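Local coordinates for protein ribonuclease T2 (Homo sapiens, PDB 3T0O) that cleaves single-stranded RNA, preferentially between purine and uridine, degrading microbial RNA so that the fragments can be sensed by TLR8 in innate immunity, at residues Trp55-Glu60 against Asn105-Tyr110; Glu68-Trp73 against Arg85-Glu90; Ala99-Leu104 against Gln182-Gln187. All blocks are in the same frame, centred on the assembly; numbering follows the deposited sequence.

Interaction 1: residues Trp55-Glu60 against Asn105-Tyr110; sequences WPFNLE and NSQKKY. With NAG (2-acetamido-2-deoxy-beta-D-glucopyranose), chain B.
Around F57, whose CA lies 7.6 Å from the CA of Q107, the loop P56-N58 runs in an extended conformation past the first turn of helix 107-121. Q107 carries the contact. Its CG stands beside its own backbone N (chi1 -65°) and the chain is extended beyond that, which takes the amide right up to the loop backbone. There both ends of the amide are used. OE1 receives N58 N at 2.9 Å, in the carbonyl plane and on a lone pair, while NE2 donates to P56 O at 2.8 Å in a more bent bond, the donor tilted out of the P56 carbonyl plane. With two bonds to backbone groups on the two sides of F57, the rotation of this buried amide is fixed. F57 CD1 comes to 3.5 Å from Q107 OE1, an oblique approach although the ring and amide planes are only 21° apart.

W55 flanks the other end of the amide. Its NE1 and Q107 NE2 are 3.4 Å apart, but both are donors, so they merely pack. The far edge of the indole meets N105 O in its plane, at 3.7 Å from CH2. Over one face sits a sugar hydroxyl, O6 of NAG, 3.4 Å from W55 CD2, so the indole stands between the sugar and the start of the helix. S106 occupies the N-cap, its OG accepting from K109 N at 3.0 Å; K109 NZ turns back to N105 OD1.

Helix 84-98 backs the loop: W91 donates from NE1 to W55 O and meets the W55 ring edge-to-face, and E92 OE2 takes F57 N. On the helix side, Y110 OH bonds L43 O of strand 39-45.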
# COMPACT_ATOMS: atom_id res chain seq x y z
N TRP A 55 -12.25 19.53 4.98
CA TRP A 55 -11.29 19.10 6.01
C TRP A 55 -9.95 18.84 5.34
O TRP A 55 -9.58 17.72 5.08
CB TRP A 55 -11.79 17.83 6.69
CG TRP A 55 -11.10 17.44 7.95
CD1 TRP A 55 -9.98 18.03 8.53
CD2 TRP A 55 -11.41 16.29 8.75
NE1 TRP A 55 -9.63 17.32 9.65
CE2 TRP A 55 -10.48 16.25 9.80
CE3 TRP A 55 -12.39 15.29 8.66
CZ2 TRP A 55 -10.54 15.28 10.80
CZ3 TRP A 55 -12.45 14.32 9.63
CH2 TRP A 55 -11.50 14.30 10.68
N PRO A 56 -9.23 19.90 5.02
CA PRO A 56 -8.01 19.74 4.27
C PRO A 56 -6.91 19.07 5.08
O PRO A 56 -6.85 19.17 6.32
CB PRO A 56 -7.61 21.17 3.93
CG PRO A 56 -8.26 21.99 5.05
CD PRO A 56 -9.56 21.31 5.25
N PHE A 57 -6.04 18.42 4.32
CA PHE A 57 -4.79 17.90 4.89
C PHE A 57 -4.03 19.04 5.56
O PHE A 57 -3.96 20.15 5.02
CB PHE A 57 -3.95 17.36 3.76
CG PHE A 57 -2.68 16.74 4.21
CD1 PHE A 57 -2.69 15.68 5.09
CD2 PHE A 57 -1.45 17.33 3.86
CE1 PHE A 57 -1.47 15.11 5.57
CE2 PHE A 57 -0.25 16.75 4.30
CZ PHE A 57 -0.23 15.66 5.12
N ASN A 58 -3.46 18.72 6.71
CA ASN A 58 -2.68 19.69 7.48
C ASN A 58 -1.41 18.93 7.95
O ASN A 58 -1.42 18.16 8.92
CB ASN A 58 -3.49 20.22 8.64
CG ASN A 58 -2.74 21.24 9.46
OD1 ASN A 58 -1.56 21.48 9.19
ND2 ASN A 58 -3.40 21.84 10.46
N LEU A 59 -0.32 19.18 7.24
CA LEU A 59 0.92 18.51 7.53
C LEU A 59 1.37 18.66 8.99
O LEU A 59 1.87 17.74 9.62
CB LEU A 59 1.98 19.00 6.54
CG LEU A 59 3.33 18.30 6.57
CD1 LEU A 59 3.17 16.83 6.20
CD2 LEU A 59 4.25 19.04 5.53
N GLU A 60 1.16 19.86 9.52
CA GLU A 60 1.50 20.14 10.91
C GLU A 60 0.96 19.12 11.91
O GLU A 60 1.61 18.81 12.91
CB GLU A 60 1.02 21.55 11.28
CG GLU A 60 1.79 22.62 10.53
N ASN A 105 -10.15 8.96 13.62
CA ASN A 105 -10.98 10.17 13.51
C ASN A 105 -10.22 11.50 13.58
O ASN A 105 -10.80 12.55 13.84
CB ASN A 105 -12.18 10.08 14.47
CG ASN A 105 -11.81 10.43 15.89
OD1 ASN A 105 -10.63 10.56 16.21
ND2 ASN A 105 -12.79 10.53 16.76
N SER A 106 -8.93 11.46 13.29
CA SER A 106 -8.15 12.69 13.15
C SER A 106 -7.05 12.37 12.17
O SER A 106 -6.78 11.22 11.95
CB SER A 106 -7.56 13.16 14.49
OG SER A 106 -6.51 12.27 14.92
N GLN A 107 -6.43 13.39 11.61
CA GLN A 107 -5.32 13.14 10.73
C GLN A 107 -4.23 12.33 11.43
O GLN A 107 -3.69 11.34 10.86
CB GLN A 107 -4.79 14.41 10.07
CG GLN A 107 -5.89 14.96 9.15
CD GLN A 107 -5.49 16.24 8.46
OE1 GLN A 107 -4.36 16.37 8.05
NE2 GLN A 107 -6.47 17.19 8.30
N LYS A 108 -3.88 12.73 12.64
CA LYS A 108 -2.81 12.03 13.32
C LYS A 108 -3.17 10.57 13.59
O LYS A 108 -2.31 9.68 13.50
CB LYS A 108 -2.45 12.77 14.64
CG LYS A 108 -1.37 12.08 15.40
CD LYS A 108 -0.02 12.25 14.78
CE LYS A 108 1.09 11.95 15.88
NZ LYS A 108 1.06 12.86 17.06
N LYS A 109 -4.41 10.33 13.95
CA LYS A 109 -4.83 8.97 14.30
C LYS A 109 -4.89 8.11 13.06
O LYS A 109 -4.43 6.97 13.08
CB LYS A 109 -6.19 9.00 15.02
CG LYS A 109 -6.02 9.40 16.46
CD LYS A 109 -7.38 9.77 17.11
CE LYS A 109 -8.23 8.54 17.32
NZ LYS A 109 -9.46 9.01 18.16
N TYR A 110 -5.44 8.64 11.96
CA TYR A 110 -5.49 7.91 10.73
C TYR A 110 -4.09 7.56 10.20
O TYR A 110 -3.80 6.41 9.87
CB TYR A 110 -6.22 8.81 9.70
CG TYR A 110 -6.17 8.27 8.31
CD1 TYR A 110 -6.97 7.19 7.96
CD2 TYR A 110 -5.32 8.81 7.36
CE1 TYR A 110 -6.95 6.68 6.66
CE2 TYR A 110 -5.31 8.30 6.07
CZ TYR A 110 -6.18 7.25 5.75
OH TYR A 110 -6.17 6.73 4.46
C1 NAG B . -15.79 17.87 7.87
C2 NAG B . -16.93 17.35 8.74
C3 NAG B . -17.16 18.32 9.91
C4 NAG B . -15.86 18.66 10.67
C5 NAG B . -14.82 19.12 9.65
C6 NAG B . -13.43 19.27 10.27
C7 NAG B . -18.65 16.01 7.71
C8 NAG B . -19.89 15.91 6.89
N2 NAG B . -18.15 17.24 7.95
O3 NAG B . -18.18 17.89 10.82
O4 NAG B . -16.07 19.75 11.55
O5 NAG B . -14.67 18.07 8.71
O6 NAG B . -13.19 18.11 11.04
O7 NAG B . -18.12 15.02 8.16

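Interaction 2: residues Glu68-Trp73 against Arg85-Glu90; sequences EMRAYW and RFWKHE
W73, F86 and W87 form an aromatic cluster that joins the C-terminal end of helix 66-72 to the start of helix 84-98, in the alpha/beta fold of the RNase T2 family. Its polar link is the bond from W87 NE1 to W73 O, 2.8 Å long and fairly straight (157°), with the oxygen lying near the indole plane. Nearby, W87 turns an edge to the face of W73 in a T-shaped pair, the five-membered rings 4.9 Å apart between centroids and their planes at 74°. F86 approaches the edge of W73 rather than its face, CE2 coming to 3.3 Å from W73 CD1, so one aromatic of helix 84-98 lies over a face of this indole and the other at its edge. M69, one turn back in helix 66-72, fills in, its CB 3.5 Å from W87 CZ2. It is modelled in two conformers; in one of them the chain bends at chi2 and chi3 to set CE over the face of the W87 pyrrole ring in a CH-pi contact, with SD more distant above the same ring. R70 adds a looser contact, its backbone N near W87 CZ2 and its methylene CG near CH2.

W73 N still bonds M69 O, but W73 is the first residue to leave helical angles, which is consistent with its carbonyl being turned to W87. W73 NE1 is held by H41 O of strand 39-45. F111 on helix 107-121 packs against M69 and the W73 ring. E90, probably an active-site residue, accepts W44 NE1 at OE1, while its methylene CG lies 4.3 Å from W73 NE1.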
# COMPACT_ATOMS: atom_id res chain seq x y z
N GLU A 68 8.73 8.36 9.98
CA GLU A 68 8.15 7.10 9.57
C GLU A 68 7.41 7.22 8.25
O GLU A 68 7.46 6.30 7.41
CB GLU A 68 7.18 6.58 10.59
CG GLU A 68 7.87 5.92 11.78
CD GLU A 68 6.81 5.31 12.69
OE1 GLU A 68 6.57 5.91 13.75
OE2 GLU A 68 6.20 4.28 12.29
N MET A 69 6.70 8.32 8.05
CA MET A 69 6.01 8.51 6.75
C MET A 69 7.01 8.59 5.60
O MET A 69 6.74 8.06 4.52
CB MET A 69 5.13 9.77 6.69
CG MET A 69 4.18 9.91 7.79
SD MET A 69 2.70 9.03 7.31
CE MET A 69 2.17 9.97 5.91
N ARG A 70 8.16 9.29 5.79
CA ARG A 70 9.14 9.28 4.71
C ARG A 70 9.68 7.91 4.42
O ARG A 70 9.96 7.59 3.24
CB ARG A 70 10.30 10.26 5.00
CG ARG A 70 9.77 11.72 5.02
CD ARG A 70 10.91 12.75 5.27
NE ARG A 70 11.63 12.48 6.48
CZ ARG A 70 11.58 13.23 7.58
NH1 ARG A 70 10.79 14.30 7.63
NH2 ARG A 70 12.30 12.87 8.63
N ALA A 71 9.91 7.11 5.48
CA ALA A 71 10.53 5.78 5.28
C ALA A 71 9.54 4.76 4.72
O ALA A 71 9.89 3.98 3.85
CB ALA A 71 11.03 5.24 6.58
N TYR A 72 8.30 4.84 5.20
CA TYR A 72 7.38 3.74 4.91
C TYR A 72 6.28 4.20 4.01
O TYR A 72 5.53 3.34 3.49
CB TYR A 72 6.73 3.28 6.26
CG TYR A 72 7.68 2.74 7.29
CD1 TYR A 72 8.84 2.13 6.91
CD2 TYR A 72 7.40 2.92 8.62
CE1 TYR A 72 9.76 1.65 7.91
CE2 TYR A 72 8.29 2.49 9.61
CZ TYR A 72 9.45 1.86 9.22
OH TYR A 72 10.32 1.38 10.22
N TRP A 73 6.10 5.50 3.83
CA TRP A 73 4.99 5.98 3.00
C TRP A 73 5.54 6.97 1.97
O TRP A 73 4.97 8.03 1.71
CB TRP A 73 3.95 6.61 3.92
CG TRP A 73 2.55 6.59 3.38
CD1 TRP A 73 2.14 6.69 2.08
CD2 TRP A 73 1.37 6.56 4.19
NE1 TRP A 73 0.73 6.65 2.02
CE2 TRP A 73 0.25 6.59 3.32
CE3 TRP A 73 1.17 6.43 5.58
CZ2 TRP A 73 -1.12 6.54 3.83
CZ3 TRP A 73 -0.17 6.37 6.05
CH2 TRP A 73 -1.25 6.40 5.17
N ARG A 85 2.29 16.23 -1.13
CA ARG A 85 1.20 16.19 -2.12
C ARG A 85 0.55 14.82 -2.12
O ARG A 85 -0.67 14.68 -2.24
CB ARG A 85 1.66 16.47 -3.55
CG ARG A 85 2.47 17.72 -3.77
CD ARG A 85 2.66 17.93 -5.29
NE ARG A 85 1.40 17.96 -6.03
CZ ARG A 85 1.30 18.27 -7.33
NH1 ARG A 85 2.40 18.56 -8.03
NH2 ARG A 85 0.12 18.30 -7.94
N PHE A 86 1.35 13.78 -2.01
CA PHE A 86 0.76 12.41 -1.97
C PHE A 86 -0.04 12.18 -0.73
O PHE A 86 -1.13 11.65 -0.80
CB PHE A 86 1.94 11.44 -2.12
CG PHE A 86 1.64 10.00 -1.90
CD1 PHE A 86 0.53 9.42 -2.44
CD2 PHE A 86 2.55 9.20 -1.20
CE1 PHE A 86 0.28 8.04 -2.25
CE2 PHE A 86 2.34 7.88 -1.02
CZ PHE A 86 1.18 7.28 -1.53
N TRP A 87 0.50 12.59 0.42
CA TRP A 87 -0.20 12.32 1.67
C TRP A 87 -1.49 13.17 1.70
O TRP A 87 -2.50 12.70 2.24
CB TRP A 87 0.73 12.71 2.84
CG TRP A 87 1.92 11.88 2.86
CD1 TRP A 87 2.05 10.59 2.41
CD2 TRP A 87 3.19 12.30 3.32
NE1 TRP A 87 3.38 10.17 2.59
CE2 TRP A 87 4.09 11.19 3.14
CE3 TRP A 87 3.67 13.49 3.84
CZ2 TRP A 87 5.45 11.27 3.53
CZ3 TRP A 87 4.99 13.57 4.23
CH2 TRP A 87 5.87 12.49 4.04
N LYS A 88 -1.45 14.38 1.13
CA LYS A 88 -2.62 15.21 1.08
C LYS A 88 -3.69 14.43 0.27
O LYS A 88 -4.86 14.42 0.66
CB LYS A 88 -2.28 16.53 0.40
CG LYS A 88 -3.51 17.38 0.10
CD LYS A 88 -3.01 18.69 -0.55
CE LYS A 88 -4.10 19.42 -1.29
NZ LYS A 88 -5.03 20.05 -0.31
N HIS A 89 -3.27 13.89 -0.88
CA HIS A 89 -4.20 13.13 -1.73
C HIS A 89 -4.81 11.97 -0.94
O HIS A 89 -6.03 11.77 -0.95
CB HIS A 89 -3.45 12.59 -2.96
CG HIS A 89 -4.25 11.64 -3.79
ND1 HIS A 89 -5.12 12.08 -4.76
CD2 HIS A 89 -4.30 10.28 -3.81
CE1 HIS A 89 -5.72 11.03 -5.31
NE2 HIS A 89 -5.23 9.93 -4.77
N GLU A 90 -3.99 11.27 -0.20
CA GLU A 90 -4.47 10.12 0.55
C GLU A 90 -5.43 10.59 1.63
O GLU A 90 -6.45 9.92 1.90
CB GLU A 90 -3.35 9.34 1.18
CG GLU A 90 -2.53 8.62 0.04
CD GLU A 90 -3.33 7.55 -0.69
OE1 GLU A 90 -4.06 6.75 -0.06
OE2 GLU A 90 -3.23 7.54 -1.94

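Interaction 3: residues Ala99-Leu104 against Gln182-Gln187; sequences AQVDAL and QDQQLQ
The turn that carries the chain from strand 171-180 of the central antiparallel sheet to strand 186-187 meets, through Q182 and Q184, the loop joining helix 84-98 to helix 107-121. V101 is the apolar centre. With CG1 anti to the backbone N (chi1 166°), that methyl faces the turn, 3.8 Å from Q182 O and 3.9 Å from Q184 NE2. Q182 bends at chi2 so that its amide comes back alongside V101, NE2 being 4.1 Å from CG2. A103 CB and L104 CD1 pack more loosely on the Q184 amide.

No direct hydrogen bond crosses; two waters do the polar work. One accepts from D102 N at 2.9 Å and donates to Q182 OE1 at 2.7 Å, while the other takes A103 N and donates, at 3.2 Å, to Q182 O. Two successive backbone N-H groups of the short 3-10 segment are thus bridged to a single glutamine.

The Q184 amide is held at both ends: NE2 donates to K181 O and weakly to Q182 O in its own turn, and OE1 accepts from R113 NE of helix 107-121. The Q184 backbone has left-handed helical angles (52°/48°), which helps swing the chain round. Such a conformation is familiar in tight connections between antiparallel strands, and here it belongs to the turn of a beta-hairpin.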
# COMPACT_ATOMS: atom_id res chain seq x y z
N ALA A 99 -12.26 8.56 8.71
CA ALA A 99 -12.49 9.26 10.03
C ALA A 99 -13.85 9.04 10.69
O ALA A 99 -14.09 9.48 11.80
CB ALA A 99 -12.25 10.75 9.86
N GLN A 100 -14.78 8.42 9.98
CA GLN A 100 -15.99 7.93 10.62
C GLN A 100 -15.71 6.94 11.73
O GLN A 100 -16.57 6.71 12.58
CB GLN A 100 -16.81 7.24 9.58
CG GLN A 100 -17.32 8.18 8.62
CD GLN A 100 -17.93 7.46 7.46
OE1 GLN A 100 -18.50 6.34 7.61
NE2 GLN A 100 -17.79 8.06 6.31
N VAL A 101 -14.55 6.31 11.68
CA VAL A 101 -14.13 5.36 12.70
C VAL A 101 -13.38 6.09 13.80
O VAL A 101 -12.50 6.86 13.52
CB VAL A 101 -13.21 4.30 12.07
CG1 VAL A 101 -12.49 3.51 13.15
CG2 VAL A 101 -14.06 3.39 11.16
N ASP A 102 -13.73 5.83 15.05
CA ASP A 102 -13.16 6.64 16.16
C ASP A 102 -11.65 6.50 16.18
O ASP A 102 -10.94 7.50 16.30
CB ASP A 102 -13.71 6.28 17.54
CG ASP A 102 -15.07 6.88 17.86
OD1 ASP A 102 -15.67 7.59 17.04
OD2 ASP A 102 -15.56 6.56 18.94
N ALA A 103 -11.16 5.28 15.93
CA ALA A 103 -9.70 5.05 15.95
C ALA A 103 -8.95 5.82 14.86
O ALA A 103 -7.73 5.96 14.96
CB ALA A 103 -9.37 3.58 15.77
N LEU A 104 -9.68 6.34 13.87
CA LEU A 104 -9.06 6.98 12.72
C LEU A 104 -9.59 8.40 12.55
O LEU A 104 -9.44 8.98 11.46
CB LEU A 104 -9.42 6.20 11.43
CG LEU A 104 -9.07 4.70 11.46
CD1 LEU A 104 -9.53 4.05 10.18
CD2 LEU A 104 -7.59 4.48 11.71
N GLN A 182 -13.98 -1.24 12.39
CA GLN A 182 -13.78 -0.68 13.73
C GLN A 182 -12.40 -0.84 14.33
O GLN A 182 -11.83 0.18 14.76
CB GLN A 182 -14.88 -1.11 14.70
CG GLN A 182 -16.23 -0.56 14.28
CD GLN A 182 -16.27 0.98 14.20
OE1 GLN A 182 -15.63 1.70 14.99
NE2 GLN A 182 -17.04 1.49 13.24
N ASP A 183 -11.83 -2.06 14.25
CA ASP A 183 -10.55 -2.39 14.94
C ASP A 183 -9.40 -2.73 13.96
O ASP A 183 -8.31 -3.10 14.40
CB ASP A 183 -10.77 -3.60 15.87
CG ASP A 183 -12.06 -3.51 16.66
OD1 ASP A 183 -12.35 -2.40 17.18
OD2 ASP A 183 -12.78 -4.53 16.76
N GLN A 184 -9.70 -2.66 12.67
CA GLN A 184 -8.75 -2.94 11.57
C GLN A 184 -8.10 -4.28 11.75
O GLN A 184 -6.85 -4.38 11.65
CB GLN A 184 -7.68 -1.84 11.45
CG GLN A 184 -8.29 -0.47 11.27
CD GLN A 184 -8.77 0.11 12.59
OE1 GLN A 184 -8.02 0.16 13.56
NE2 GLN A 184 -10.01 0.60 12.62
N GLN A 185 -8.90 -5.29 12.04
CA GLN A 185 -8.40 -6.66 12.08
C GLN A 185 -8.47 -7.27 10.67
O GLN A 185 -9.34 -6.89 9.88
CB GLN A 185 -9.19 -7.46 13.12
CG GLN A 185 -9.02 -6.88 14.53
CD GLN A 185 -7.56 -6.81 14.97
OE1 GLN A 185 -6.97 -5.72 15.11
NE2 GLN A 185 -6.95 -7.98 15.18
N LEU A 186 -7.57 -8.21 10.36
CA LEU A 186 -7.60 -8.84 9.02
C LEU A 186 -8.94 -9.50 8.74
O LEU A 186 -9.47 -10.24 9.60
CB LEU A 186 -6.52 -9.89 8.89
CG LEU A 186 -5.20 -9.15 8.75
CD1 LEU A 186 -4.11 -10.13 9.21
CD2 LEU A 186 -4.92 -8.79 7.29
N GLN A 187 -9.43 -9.27 7.52
CA GLN A 187 -10.67 -9.94 7.07
C GLN A 187 -10.51 -10.23 5.58
O GLN A 187 -9.66 -9.68 4.92
CB GLN A 187 -11.92 -9.05 7.32
CG GLN A 187 -11.89 -7.73 6.62
CD GLN A 187 -13.28 -7.08 6.52
OE1 GLN A 187 -13.66 -6.31 7.37
NE2 GLN A 187 -14.03 -7.42 5.48
O HOH W 1 -16.06 4.21 15.80
O HOH W 2 -12.51 2.79 16.54

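Following the chain from its N terminus, the loop after strand 39-45 supplies 55-60, which pairs with the start of helix 107-121, 45 residues on, to close interaction 1. Inside that long loop, interaction 2 closes a short one by bringing helix 66-72 against helix 84-98; it is nested, and the two contacts touch where F57 packs on W87 and K88. Segment 99-104 also lies within the loop of interaction 1, but interaction 3 closes only when the hairpin turn after strand 171-180 returns to it, so interactions 1 and 3 cross. They meet through K109 on D102 and W55 on A99. Interactions 2 and 3 follow in series without touching. Together the three join helices 66-72, 84-98 and 107-121 to that hairpin.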